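Local coordinates for ancylostoma secreted protein 1 (Necator americanus, PDB 3NT8) that is a secreted two-CAP-domain protein probably associated with the transition of infective hookworm larvae to parasitism, at residues H44-R48 / M69-S73; T157-C162 / S174-G179; A39-H44 / I119-S124. One frame throughout, in Å; residues are numbered along the deposited sequence.

Contact 1. Residues H44-R48 / M69-S73; sequences HNNAR and MYKLS
N45 and R48, three residues apart on one helix face, both place CG beside the backbone N (chi1 -70° and -65°), and both side chains extend to loop 69-73. Beyond that the arginine chain bends at chi3, which turns its guanidinium edge to the loop backbone. There NE and NH2 grip a single acceptor side-on: R48 NE lies 2.8 Å from Y70 O, nearly in line with the carbonyl bond, while R48 NH2, also 2.8 Å from Y70 O, approaches from the side of the carbonyl, at 134°. The oxygen sits close to the guanidinium plane, so the paired bonds fix the rotation of the group. Its two faces are closed from opposite sides, one by M69, whose SD stands 3.6 Å from R48 NH2 off towards the rim, the other by L72, whose CD2 lies over the centre. Further bonds from NH1 to M152 O and from NH2 to Y154 O tie this buried charge to the end of helix 147-153 and the chain just beyond it.

One turn back, the N45 amide meets both backbone polar atoms of L72. N45 OD1 accepts from L72 N at 2.9 Å, and a weak bond returns from N45 ND2 to L72 O at 3.4 Å. L72 also sends CD1 to H44 CB, at 3.8 Å, and K71 crosses the asparagine amide through its CG before its amine meets E210 in a salt bridge. The bonds join the first helix of the CAP-domain alpha-beta-alpha sandwich to the loop that leads into edge strand 73-74.

Contact 2. Residues T157-C162 / S174-G179; sequences TTKLGC and SCIYNG
N178 and T158 lock the open end of this hairpin through their side chains. The asparagine holds CG between its own backbone N and carbonyl carbon (chi1 70°), which turns the amide to the T158-K159 backbone where strand 159-167 begins. N178 ND2 then donates to T158 OG1 at 2.8 Å, almost straight and in the amide plane. N178 OD1 takes two backbone donors: T158 N, at 3.1 Å, uses a lone pair in the carbonyl plane, whereas K159 N, at 2.8 Å, stands well above that plane. The T157 methyl lies at the edge of the Y177 ring, and a water bridges T157 OG1 and G179 O.

Strands 159-167 and 170-177 are the antiparallel pair at the middle of the CAP-domain sheet; G161 and I176 form its hydrogen-bonded pair here. On the face turned to helix 34-52, L160 CD1 comes to 3.6 Å from Y177 CE1; the tyrosine hydroxyl bonds to H44. C162 and C175, a non-hydrogen-bonded pair there, are joined by a disulfide (SG to SG 2.1 Å, chi3 100°), with their CA atoms 4.0 Å apart. On the other face, I176 CG1 stands between its backbone N and carbonyl carbon (chi1 44°), which brings it within 3.3 Å of G161 O.

Contact 3. Residues A39-H44 / I119-S124; sequences AFLDFH and IEPTLS
F40 and F43 meet I119 and L123 where two helices of the alpha-beta-alpha sandwich, 34-52 and 119-127, run side by side in the CAP domain. Their short segments lie 10.4 Å apart with their directions 36° from parallel, and side chains fill the interval.

Contacts over aromatic faces come first. I119 CG2 sits above the F40 ring, 3.9 Å from its centroid, and L123 CB does the same above the F43 ring at an equal distance. With CG anti to its backbone N (chi1 -169°), F43 sends its ring out towards the partner helix, where the F43 and L123 side chains run antiparallel, each lying alongside the other.

Aliphatic branches make the edge contacts. L123 forks between neighbours: CD1 touches the F40 ring at its edge, in plane, while CD2 reaches H44 CE1 at 3.6 Å. Beyond its contact with I119, F40 continues inward to V173 and the C162–C175 disulfide.

Polar groups play a smaller part. H44 ND1 donates to F40 O at 2.9 Å, in the imidazole plane, and together with the NE2 bond to Y177 OH this holds the ring that L123 meets. Across the interface, the carboxylate of E120 approaches F43 at the ring edge, E120 OE2 lying in plane 3.5 Å from F43 CE1.

From the N terminus, helix 34-52 supplies the first segments of both contact 3 and contact 1, which overlap at H44. Contact 1 closes first, over the short excursion from the helix to loop 69-73. Contact 3 closes a much longer loop, reaching helix 119-127, and contact 1 lies wholly within it. Contact 2 follows both in series, closing the hairpin of strands 159-167 and 170-177. No loops cross. In space the three converge: S73 N pairs with T158 O, L41 CD1 packs on L72 O, and L160 CD2 rests against L41 CA. Helix 34-52 is thereby tied to the loop leading into edge strand 73-74, a second helix and the central sheet of the first CAP domain.

Contact 1. Residues H44-R48 / M69-S73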
ATOM      1  N   HIS A  44       4.820 -16.828 -12.292  1.00 14.26           N
ATOM      2  CA  HIS A  44       4.647 -15.905 -11.186  1.00 15.94           C
ATOM      3  C   HIS A  44       4.119 -16.653  -9.957  1.00 16.97           C
ATOM      4  O   HIS A  44       4.615 -16.433  -8.871  1.00 15.63           O
ATOM      5  CB  HIS A  44       3.722 -14.739 -11.516  1.00 15.02           C
ATOM      6  CG  HIS A  44       4.363 -13.609 -12.282  1.00 16.15           C
ATOM      7  ND1 HIS A  44       4.532 -13.624 -13.653  1.00 17.19           N
ATOM      8  CD2 HIS A  44       4.799 -12.385 -11.873  1.00 17.82           C
ATOM      9  CE1 HIS A  44       5.087 -12.484 -14.042  1.00 14.02           C
ATOM     10  NE2 HIS A  44       5.248 -11.712 -12.983  1.00 16.44           N
ATOM     11  N   ASN A  45       3.086 -17.497 -10.138  1.00 17.80           N
ATOM     12  CA  ASN A  45       2.475 -18.213  -9.006  1.00 17.64           C
ATOM     13  C   ASN A  45       3.321 -19.305  -8.388  1.00 16.94           C
ATOM     14  O   ASN A  45       3.201 -19.582  -7.199  1.00 16.46           O
ATOM     15  CB  ASN A  45       1.147 -18.806  -9.417  1.00 17.20           C
ATOM     16  CG  ASN A  45       0.138 -17.760  -9.636  1.00 18.03           C
ATOM     17  OD1 ASN A  45       0.120 -16.764  -8.908  1.00 11.55           O
ATOM     18  ND2 ASN A  45      -0.708 -17.942 -10.654  1.00 20.45           N
ATOM     19  N   ASN A  46       4.129 -19.959  -9.202  1.00 15.95           N
ATOM     20  CA  ASN A  46       5.044 -20.949  -8.683  1.00 17.24           C
ATOM     21  C   ASN A  46       6.113 -20.297  -7.814  1.00 17.84           C
ATOM     22  O   ASN A  46       6.508 -20.874  -6.787  1.00 19.81           O
ATOM     23  CB  ASN A  46       5.714 -21.763  -9.816  1.00 16.39           C
ATOM     24  CG  ASN A  46       4.703 -22.622 -10.550  1.00 18.41           C
ATOM     25  OD1 ASN A  46       3.741 -23.054  -9.940  1.00 21.47           O
ATOM     26  ND2 ASN A  46       4.903 -22.857 -11.840  1.00 18.24           N
ATOM     27  N   ALA A  47       6.625 -19.156  -8.266  1.00 15.07           N
ATOM     28  CA  ALA A  47       7.631 -18.415  -7.537  1.00 16.46           C
ATOM     29  C   ALA A  47       7.026 -17.762  -6.302  1.00 15.79           C
ATOM     30  O   ALA A  47       7.665 -17.744  -5.236  1.00 15.43           O
ATOM     31  CB  ALA A  47       8.350 -17.322  -8.446  1.00 14.03           C
ATOM     32  N   ARG A  48       5.804 -17.275  -6.420  1.00 14.67           N
ATOM     33  CA  ARG A  48       5.140 -16.736  -5.198  1.00 16.55           C
ATOM     34  C   ARG A  48       4.904 -17.797  -4.085  1.00 16.36           C
ATOM     35  O   ARG A  48       4.988 -17.474  -2.878  1.00 17.05           O
ATOM     36  CB  ARG A  48       3.853 -15.965  -5.538  1.00 16.67           C
ATOM     37  CG  ARG A  48       4.110 -14.689  -6.364  1.00 17.77           C
ATOM     38  CD  ARG A  48       2.878 -14.087  -7.122  1.00 15.59           C
ATOM     39  NE  ARG A  48       1.940 -13.524  -6.175  1.00 14.99           N
ATOM     40  CZ  ARG A  48       1.979 -12.274  -5.712  1.00 11.68           C
ATOM     41  NH1 ARG A  48       2.876 -11.379  -6.206  1.00  8.46           N
ATOM     42  NH2 ARG A  48       1.085 -11.921  -4.809  1.00  5.07           N
ATOM     43  N   MET A  69      -0.016 -14.332   1.047  1.00 17.29           N
ATOM     44  CA  MET A  69       0.552 -14.278  -0.303  1.00 16.99           C
ATOM     45  C   MET A  69      -0.497 -14.695  -1.278  1.00 17.33           C
ATOM     46  O   MET A  69      -0.902 -15.870  -1.295  1.00 17.61           O
ATOM     47  CB  MET A  69       1.766 -15.180  -0.444  1.00 17.10           C
ATOM     48  CG  MET A  69       2.377 -15.187  -1.842  1.00 15.12           C
ATOM     49  SD  MET A  69       3.157 -13.639  -2.360  1.00 17.02           S
ATOM     50  CE  MET A  69       4.605 -13.477  -1.313  1.00 21.46           C
ATOM     51  N   TYR A  70      -0.985 -13.732  -2.060  1.00 17.57           N
ATOM     52  CA  TYR A  70      -2.052 -13.974  -3.064  1.00 17.50           C
ATOM     53  C   TYR A  70      -1.585 -14.563  -4.417  1.00 18.04           C
ATOM     54  O   TYR A  70      -0.515 -14.215  -4.968  1.00 17.04           O
ATOM     55  CB  TYR A  70      -2.958 -12.732  -3.267  1.00 17.28           C
ATOM     56  CG  TYR A  70      -3.957 -12.551  -2.152  1.00 17.19           C
ATOM     57  CD1 TYR A  70      -5.310 -12.859  -2.359  1.00 16.98           C
ATOM     58  CD2 TYR A  70      -3.544 -12.216  -0.868  1.00 15.35           C
ATOM     59  CE1 TYR A  70      -6.217 -12.785  -1.363  1.00 15.78           C
ATOM     60  CE2 TYR A  70      -4.471 -12.100   0.166  1.00 17.32           C
ATOM     61  CZ  TYR A  70      -5.781 -12.368  -0.079  1.00 21.55           C
ATOM     62  OH  TYR A  70      -6.660 -12.251   0.986  1.00 26.07           O
ATOM     63  N   LYS A  71      -2.385 -15.494  -4.895  1.00 18.42           N
ATOM     64  CA  LYS A  71      -2.217 -16.094  -6.213  1.00 20.29           C
ATOM     65  C   LYS A  71      -2.698 -15.034  -7.169  1.00 19.37           C
ATOM     66  O   LYS A  71      -3.721 -14.415  -6.908  1.00 20.69           O
ATOM     67  CB  LYS A  71      -3.105 -17.310  -6.338  1.00 20.32           C
ATOM     68  CG  LYS A  71      -2.893 -18.107  -7.600  1.00 22.31           C
ATOM     69  CD  LYS A  71      -3.719 -19.408  -7.574  1.00 25.42           C
ATOM     70  CE  LYS A  71      -3.381 -20.260  -8.879  1.00 30.34           C
ATOM     71  NZ  LYS A  71      -4.307 -21.408  -9.103  1.00 32.45           N
ATOM     72  N   LEU A  72      -1.964 -14.827  -8.248  1.00 17.99           N
ATOM     73  CA  LEU A  72      -2.394 -13.940  -9.332  1.00 17.21           C
ATOM     74  C   LEU A  72      -3.402 -14.600 -10.239  1.00 17.57           C
ATOM     75  O   LEU A  72      -3.305 -15.797 -10.520  1.00 18.42           O
ATOM     76  CB  LEU A  72      -1.139 -13.476 -10.157  1.00 16.71           C
ATOM     77  CG  LEU A  72      -0.002 -12.808  -9.340  1.00 13.91           C
ATOM     78  CD1 LEU A  72       1.221 -12.265 -10.168  1.00  7.99           C
ATOM     79  CD2 LEU A  72      -0.599 -11.651  -8.558  1.00 14.39           C
ATOM     80  N   SER A  73      -4.376 -13.828 -10.700  1.00 18.29           N
ATOM     81  CA  SER A  73      -5.253 -14.224 -11.801  1.00 19.45           C
ATOM     82  C   SER A  73      -4.931 -13.387 -13.000  1.00 19.86           C
ATOM     83  O   SER A  73      -4.543 -12.206 -12.878  1.00 19.32           O
ATOM     84  CB  SER A  73      -6.694 -13.952 -11.422  1.00 19.93           C
ATOM     85  OG  SER A  73      -6.961 -14.684 -10.255  1.00 23.55           O
TER

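Contact 2. Residues T157-C162 / S174-G179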
ATOM      1  N   THR A 157      -0.804  -8.006  -4.335  1.00 17.93           N
ATOM      2  CA  THR A 157      -1.172  -8.073  -5.782  1.00 19.31           C
ATOM      3  C   THR A 157      -2.042  -9.287  -6.049  1.00 17.28           C
ATOM      4  O   THR A 157      -1.770 -10.358  -5.556  1.00 16.75           O
ATOM      5  CB  THR A 157       0.088  -8.123  -6.660  1.00 18.66           C
ATOM      6  OG1 THR A 157       0.853  -6.946  -6.360  1.00 23.95           O
ATOM      7  CG2 THR A 157      -0.238  -8.099  -8.124  1.00 16.69           C
ATOM      8  N   THR A 158      -3.086  -9.104  -6.835  1.00 17.03           N
ATOM      9  CA  THR A 158      -3.989 -10.174  -7.202  1.00 17.20           C
ATOM     10  C   THR A 158      -4.135 -10.329  -8.738  1.00 18.80           C
ATOM     11  O   THR A 158      -4.596 -11.376  -9.217  1.00 19.03           O
ATOM     12  CB  THR A 158      -5.395  -9.869  -6.639  1.00 16.24           C
ATOM     13  OG1 THR A 158      -5.815  -8.581  -7.113  1.00 18.28           O
ATOM     14  CG2 THR A 158      -5.376  -9.881  -5.078  1.00 17.11           C
ATOM     15  N   LYS A 159      -3.795  -9.286  -9.508  1.00 18.22           N
ATOM     16  CA  LYS A 159      -4.025  -9.350 -10.972  1.00 19.73           C
ATOM     17  C   LYS A 159      -2.757  -9.146 -11.804  1.00 20.11           C
ATOM     18  O   LYS A 159      -1.888  -8.328 -11.457  1.00 19.13           O
ATOM     19  CB  LYS A 159      -5.090  -8.360 -11.418  1.00 20.22           C
ATOM     20  CG  LYS A 159      -6.537  -8.779 -11.140  1.00 25.36           C
ATOM     21  CD  LYS A 159      -7.607  -8.000 -11.957  1.00 30.24           C
ATOM     22  CE  LYS A 159      -7.978  -6.637 -11.412  1.00 38.78           C
ATOM     23  NZ  LYS A 159      -8.819  -6.679 -10.164  1.00 42.48           N
ATOM     24  N   LEU A 160      -2.671  -9.882 -12.915  1.00 19.95           N
ATOM     25  CA  LEU A 160      -1.477  -9.919 -13.749  1.00 21.78           C
ATOM     26  C   LEU A 160      -1.855  -9.691 -15.221  1.00 22.42           C
ATOM     27  O   LEU A 160      -2.862 -10.240 -15.676  1.00 23.18           O
ATOM     28  CB  LEU A 160      -0.794 -11.292 -13.634  1.00 21.17           C
ATOM     29  CG  LEU A 160       0.440 -11.473 -14.522  1.00 22.59           C
ATOM     30  CD1 LEU A 160       1.514 -10.517 -14.129  1.00 23.48           C
ATOM     31  CD2 LEU A 160       0.983 -12.923 -14.575  1.00 24.63           C
ATOM     32  N   GLY A 161      -1.047  -8.914 -15.956  1.00 21.72           N
ATOM     33  CA  GLY A 161      -1.229  -8.777 -17.410  1.00 21.84           C
ATOM     34  C   GLY A 161       0.104  -8.680 -18.123  1.00 21.98           C
ATOM     35  O   GLY A 161       0.894  -7.765 -17.847  1.00 21.74           O
ATOM     36  N   CYS A 162       0.377  -9.625 -19.022  1.00 20.84           N
ATOM     37  CA  CYS A 162       1.663  -9.585 -19.737  1.00 21.32           C
ATOM     38  C   CYS A 162       1.450  -9.710 -21.269  1.00 21.53           C
ATOM     39  O   CYS A 162       0.427 -10.279 -21.703  1.00 20.96           O
ATOM     40  CB  CYS A 162       2.646 -10.670 -19.252  1.00 20.46           C
ATOM     41  SG  CYS A 162       2.912 -10.952 -17.494  1.00 20.60           S
ATOM     42  N   SER A 174       6.988  -7.574 -21.306  1.00 16.63           N
ATOM     43  CA  SER A 174       6.539  -6.644 -20.257  1.00 16.32           C
ATOM     44  C   SER A 174       5.339  -7.255 -19.499  1.00 15.47           C
ATOM     45  O   SER A 174       4.613  -8.013 -20.036  1.00 15.70           O
ATOM     46  CB  SER A 174       6.185  -5.234 -20.800  1.00 14.89           C
ATOM     47  OG  SER A 174       5.910  -4.301 -19.713  1.00 16.25           O
ATOM     48  N   CYS A 175       5.197  -6.915 -18.227  1.00 16.12           N
ATOM     49  CA  CYS A 175       4.078  -7.378 -17.389  1.00 15.95           C
ATOM     50  C   CYS A 175       3.729  -6.183 -16.557  1.00 16.10           C
ATOM     51  O   CYS A 175       4.612  -5.418 -16.174  1.00 16.21           O
ATOM     52  CB  CYS A 175       4.471  -8.546 -16.440  1.00 14.02           C
ATOM     53  SG  CYS A 175       4.808 -10.143 -17.162  1.00 16.73           S
ATOM     54  N   ILE A 176       2.422  -6.027 -16.309  1.00 16.92           N
ATOM     55  CA  ILE A 176       1.890  -5.004 -15.419  1.00 16.18           C
ATOM     56  C   ILE A 176       1.111  -5.672 -14.300  1.00 16.83           C
ATOM     57  O   ILE A 176       0.623  -6.800 -14.469  1.00 17.28           O
ATOM     58  CB  ILE A 176       0.946  -3.963 -16.138  1.00 15.79           C
ATOM     59  CG1 ILE A 176      -0.023  -4.643 -17.075  1.00 14.03           C
ATOM     60  CG2 ILE A 176       1.709  -2.919 -16.890  1.00 14.12           C
ATOM     61  CD1 ILE A 176      -1.122  -3.738 -17.439  1.00 13.09           C
ATOM     62  N   TYR A 177       1.005  -4.987 -13.164  1.00 16.84           N
ATOM     63  CA  TYR A 177       0.521  -5.611 -11.912  1.00 17.69           C
ATOM     64  C   TYR A 177      -0.347  -4.619 -11.203  1.00 16.53           C
ATOM     65  O   TYR A 177       0.004  -3.460 -11.154  1.00 18.38           O
ATOM     66  CB  TYR A 177       1.706  -5.945 -10.977  1.00 17.49           C
ATOM     67  CG  TYR A 177       2.763  -6.789 -11.604  1.00 19.06           C
ATOM     68  CD1 TYR A 177       2.848  -8.168 -11.328  1.00 15.61           C
ATOM     69  CD2 TYR A 177       3.732  -6.226 -12.397  1.00 14.13           C
ATOM     70  CE1 TYR A 177       3.856  -8.917 -11.872  1.00 18.68           C
ATOM     71  CE2 TYR A 177       4.742  -6.993 -12.931  1.00 16.70           C
ATOM     72  CZ  TYR A 177       4.805  -8.333 -12.658  1.00 12.39           C
ATOM     73  OH  TYR A 177       5.750  -9.120 -13.219  1.00 12.22           O
ATOM     74  N   ASN A 178      -1.466  -5.057 -10.638  1.00 15.87           N
ATOM     75  CA  ASN A 178      -2.358  -4.168  -9.947  1.00 16.17           C
ATOM     76  C   ASN A 178      -1.917  -3.836  -8.493  1.00 17.90           C
ATOM     77  O   ASN A 178      -2.753  -3.424  -7.666  1.00 17.74           O
ATOM     78  CB  ASN A 178      -3.789  -4.725  -9.932  1.00 15.92           C
ATOM     79  CG  ASN A 178      -3.940  -5.982  -9.030  1.00 19.02           C
ATOM     80  OD1 ASN A 178      -2.959  -6.681  -8.747  1.00 19.67           O
ATOM     81  ND2 ASN A 178      -5.181  -6.274  -8.602  1.00 17.16           N
ATOM     82  N   GLY A 179      -0.637  -4.041  -8.183  1.00 17.53           N
ATOM     83  CA  GLY A 179      -0.114  -3.645  -6.882  1.00 17.92           C
ATOM     84  C   GLY A 179       1.273  -3.072  -7.095  1.00 17.61           C
ATOM     85  O   GLY A 179       1.982  -3.449  -8.062  1.00 17.13           O
TER
HETATM   86  O   HOH W   1       3.119  -6.222  -7.591  1.00 20.53           O

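Contact 3. Residues A39-H44 / I119-S124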
ATOM      1  N   ALA A  39       2.290 -19.495 -19.441  1.00 15.79           N
ATOM      2  CA  ALA A  39       3.666 -19.465 -18.989  1.00 16.58           C
ATOM      3  C   ALA A  39       4.022 -18.210 -18.122  1.00 17.54           C
ATOM      4  O   ALA A  39       4.782 -18.324 -17.196  1.00 17.17           O
ATOM      5  CB  ALA A  39       4.626 -19.649 -20.128  1.00 16.08           C
ATOM      6  N   PHE A  40       3.497 -17.041 -18.466  1.00 17.10           N
ATOM      7  CA  PHE A  40       3.554 -15.888 -17.589  1.00 18.53           C
ATOM      8  C   PHE A  40       2.892 -16.152 -16.243  1.00 18.02           C
ATOM      9  O   PHE A  40       3.473 -15.881 -15.187  1.00 19.54           O
ATOM     10  CB  PHE A  40       2.884 -14.683 -18.240  1.00 17.84           C
ATOM     11  CG  PHE A  40       3.697 -14.061 -19.339  1.00 19.10           C
ATOM     12  CD1 PHE A  40       4.955 -13.545 -19.081  1.00 20.24           C
ATOM     13  CD2 PHE A  40       3.182 -13.977 -20.627  1.00 20.35           C
ATOM     14  CE1 PHE A  40       5.679 -12.956 -20.123  1.00 19.70           C
ATOM     15  CE2 PHE A  40       3.858 -13.388 -21.647  1.00 20.39           C
ATOM     16  CZ  PHE A  40       5.112 -12.882 -21.404  1.00 20.64           C
ATOM     17  N   LEU A  41       1.670 -16.643 -16.274  1.00 18.31           N
ATOM     18  CA  LEU A  41       0.926 -16.800 -15.050  1.00 18.32           C
ATOM     19  C   LEU A  41       1.552 -17.828 -14.118  1.00 19.13           C
ATOM     20  O   LEU A  41       1.620 -17.573 -12.917  1.00 19.79           O
ATOM     21  CB  LEU A  41      -0.509 -17.151 -15.359  1.00 17.86           C
ATOM     22  CG  LEU A  41      -1.480 -17.235 -14.194  1.00 18.33           C
ATOM     23  CD1 LEU A  41      -1.674 -15.880 -13.549  1.00 15.61           C
ATOM     24  CD2 LEU A  41      -2.821 -17.852 -14.679  1.00 16.50           C
ATOM     25  N   ASP A  42       1.945 -18.999 -14.653  1.00 18.85           N
ATOM     26  CA  ASP A  42       2.507 -20.080 -13.848  1.00 17.86           C
ATOM     27  C   ASP A  42       3.840 -19.687 -13.211  1.00 17.05           C
ATOM     28  O   ASP A  42       4.123 -20.006 -12.027  1.00 16.60           O
ATOM     29  CB  ASP A  42       2.721 -21.329 -14.738  1.00 18.52           C
ATOM     30  CG  ASP A  42       1.426 -22.024 -15.091  1.00 20.81           C
ATOM     31  OD1 ASP A  42       0.356 -21.668 -14.520  1.00 19.39           O
ATOM     32  OD2 ASP A  42       1.491 -22.961 -15.920  1.00 24.41           O
ATOM     33  N   PHE A  43       4.685 -19.011 -13.987  1.00 14.70           N
ATOM     34  CA  PHE A  43       6.002 -18.640 -13.456  1.00 15.62           C
ATOM     35  C   PHE A  43       5.788 -17.720 -12.213  1.00 15.32           C
ATOM     36  O   PHE A  43       6.483 -17.836 -11.184  1.00 15.00           O
ATOM     37  CB  PHE A  43       6.873 -17.982 -14.542  1.00 14.99           C
ATOM     38  CG  PHE A  43       8.328 -17.804 -14.137  1.00 18.86           C
ATOM     39  CD1 PHE A  43       9.334 -18.614 -14.714  1.00 21.93           C
ATOM     40  CD2 PHE A  43       8.706 -16.835 -13.206  1.00 14.93           C
ATOM     41  CE1 PHE A  43      10.652 -18.461 -14.335  1.00 19.87           C
ATOM     42  CE2 PHE A  43      10.045 -16.690 -12.830  1.00 19.46           C
ATOM     43  CZ  PHE A  43      11.018 -17.488 -13.421  1.00 19.52           C
ATOM     44  N   HIS A  44       4.820 -16.828 -12.292  1.00 14.26           N
ATOM     45  CA  HIS A  44       4.647 -15.905 -11.186  1.00 15.94           C
ATOM     46  C   HIS A  44       4.119 -16.653  -9.957  1.00 16.97           C
ATOM     47  O   HIS A  44       4.615 -16.433  -8.871  1.00 15.63           O
ATOM     48  CB  HIS A  44       3.722 -14.739 -11.516  1.00 15.02           C
ATOM     49  CG  HIS A  44       4.363 -13.609 -12.282  1.00 16.15           C
ATOM     50  ND1 HIS A  44       4.532 -13.624 -13.653  1.00 17.19           N
ATOM     51  CD2 HIS A  44       4.799 -12.385 -11.873  1.00 17.82           C
ATOM     52  CE1 HIS A  44       5.087 -12.484 -14.042  1.00 14.02           C
ATOM     53  NE2 HIS A  44       5.248 -11.712 -12.983  1.00 16.44           N
ATOM     54  N   ILE A 119      10.269 -15.844 -22.874  1.00 18.76           N
ATOM     55  CA  ILE A 119       9.437 -15.584 -21.708  1.00 19.03           C
ATOM     56  C   ILE A 119      10.151 -15.993 -20.403  1.00 18.99           C
ATOM     57  O   ILE A 119      10.117 -15.263 -19.429  1.00 20.70           O
ATOM     58  CB  ILE A 119       8.034 -16.241 -21.770  1.00 18.82           C
ATOM     59  CG1 ILE A 119       7.165 -15.637 -22.883  1.00 19.13           C
ATOM     60  CG2 ILE A 119       7.319 -16.064 -20.375  1.00 16.42           C
ATOM     61  CD1 ILE A 119       5.856 -16.460 -23.075  1.00 20.17           C
ATOM     62  N   GLU A 120      10.784 -17.143 -20.396  1.00 18.17           N
ATOM     63  CA  GLU A 120      11.357 -17.678 -19.201  1.00 19.81           C
ATOM     64  C   GLU A 120      12.599 -16.921 -18.750  1.00 19.68           C
ATOM     65  O   GLU A 120      12.728 -16.597 -17.581  1.00 19.60           O
ATOM     66  CB  GLU A 120      11.616 -19.194 -19.347  1.00 20.43           C
ATOM     67  CG  GLU A 120      11.900 -19.940 -17.972  1.00 23.86           C
ATOM     68  CD  GLU A 120      13.297 -19.708 -17.356  1.00 28.27           C
ATOM     69  OE1 GLU A 120      14.320 -19.411 -18.081  1.00 26.82           O
ATOM     70  OE2 GLU A 120      13.375 -19.857 -16.107  1.00 27.27           O
ATOM     71  N   PRO A 121      13.515 -16.644 -19.687  1.00 20.65           N
ATOM     72  CA  PRO A 121      14.682 -15.913 -19.267  1.00 19.99           C
ATOM     73  C   PRO A 121      14.356 -14.458 -18.923  1.00 19.21           C
ATOM     74  O   PRO A 121      15.105 -13.859 -18.170  1.00 18.99           O
ATOM     75  CB  PRO A 121      15.650 -16.047 -20.480  1.00 20.02           C
ATOM     76  CG  PRO A 121      14.712 -16.168 -21.646  1.00 22.77           C
ATOM     77  CD  PRO A 121      13.651 -17.135 -21.078  1.00 19.67           C
ATOM     78  N   THR A 122      13.276 -13.883 -19.485  1.00 16.71           N
ATOM     79  CA  THR A 122      12.832 -12.540 -19.047  1.00 14.79           C
ATOM     80  C   THR A 122      12.371 -12.535 -17.579  1.00 15.84           C
ATOM     81  O   THR A 122      12.799 -11.704 -16.761  1.00 15.26           O
ATOM     82  CB  THR A 122      11.685 -11.976 -19.893  1.00 12.82           C
ATOM     83  OG1 THR A 122      12.154 -11.870 -21.225  1.00 14.25           O
ATOM     84  CG2 THR A 122      11.277 -10.571 -19.416  1.00 12.40           C
ATOM     85  N   LEU A 123      11.482 -13.471 -17.270  1.00 15.26           N
ATOM     86  CA  LEU A 123      10.881 -13.530 -15.968  1.00 15.99           C
ATOM     87  C   LEU A 123      11.954 -13.955 -14.902  1.00 17.14           C
ATOM     88  O   LEU A 123      11.978 -13.421 -13.769  1.00 18.08           O
ATOM     89  CB  LEU A 123       9.618 -14.396 -15.980  1.00 14.01           C
ATOM     90  CG  LEU A 123       8.292 -13.614 -16.190  1.00 17.58           C
ATOM     91  CD1 LEU A 123       8.299 -12.969 -17.548  1.00 21.31           C
ATOM     92  CD2 LEU A 123       7.142 -14.519 -16.144  1.00 14.32           C
ATOM     93  N   SER A 124      12.845 -14.854 -15.275  1.00 16.09           N
ATOM     94  CA  SER A 124      13.857 -15.281 -14.345  1.00 17.51           C
ATOM     95  C   SER A 124      14.925 -14.248 -14.079  1.00 17.82           C
ATOM     96  O   SER A 124      15.508 -14.191 -12.962  1.00 18.96           O
ATOM     97  CB  SER A 124      14.419 -16.681 -14.711  1.00 18.43           C
ATOM     98  OG  SER A 124      15.202 -16.711 -15.882  1.00 23.86           O
TER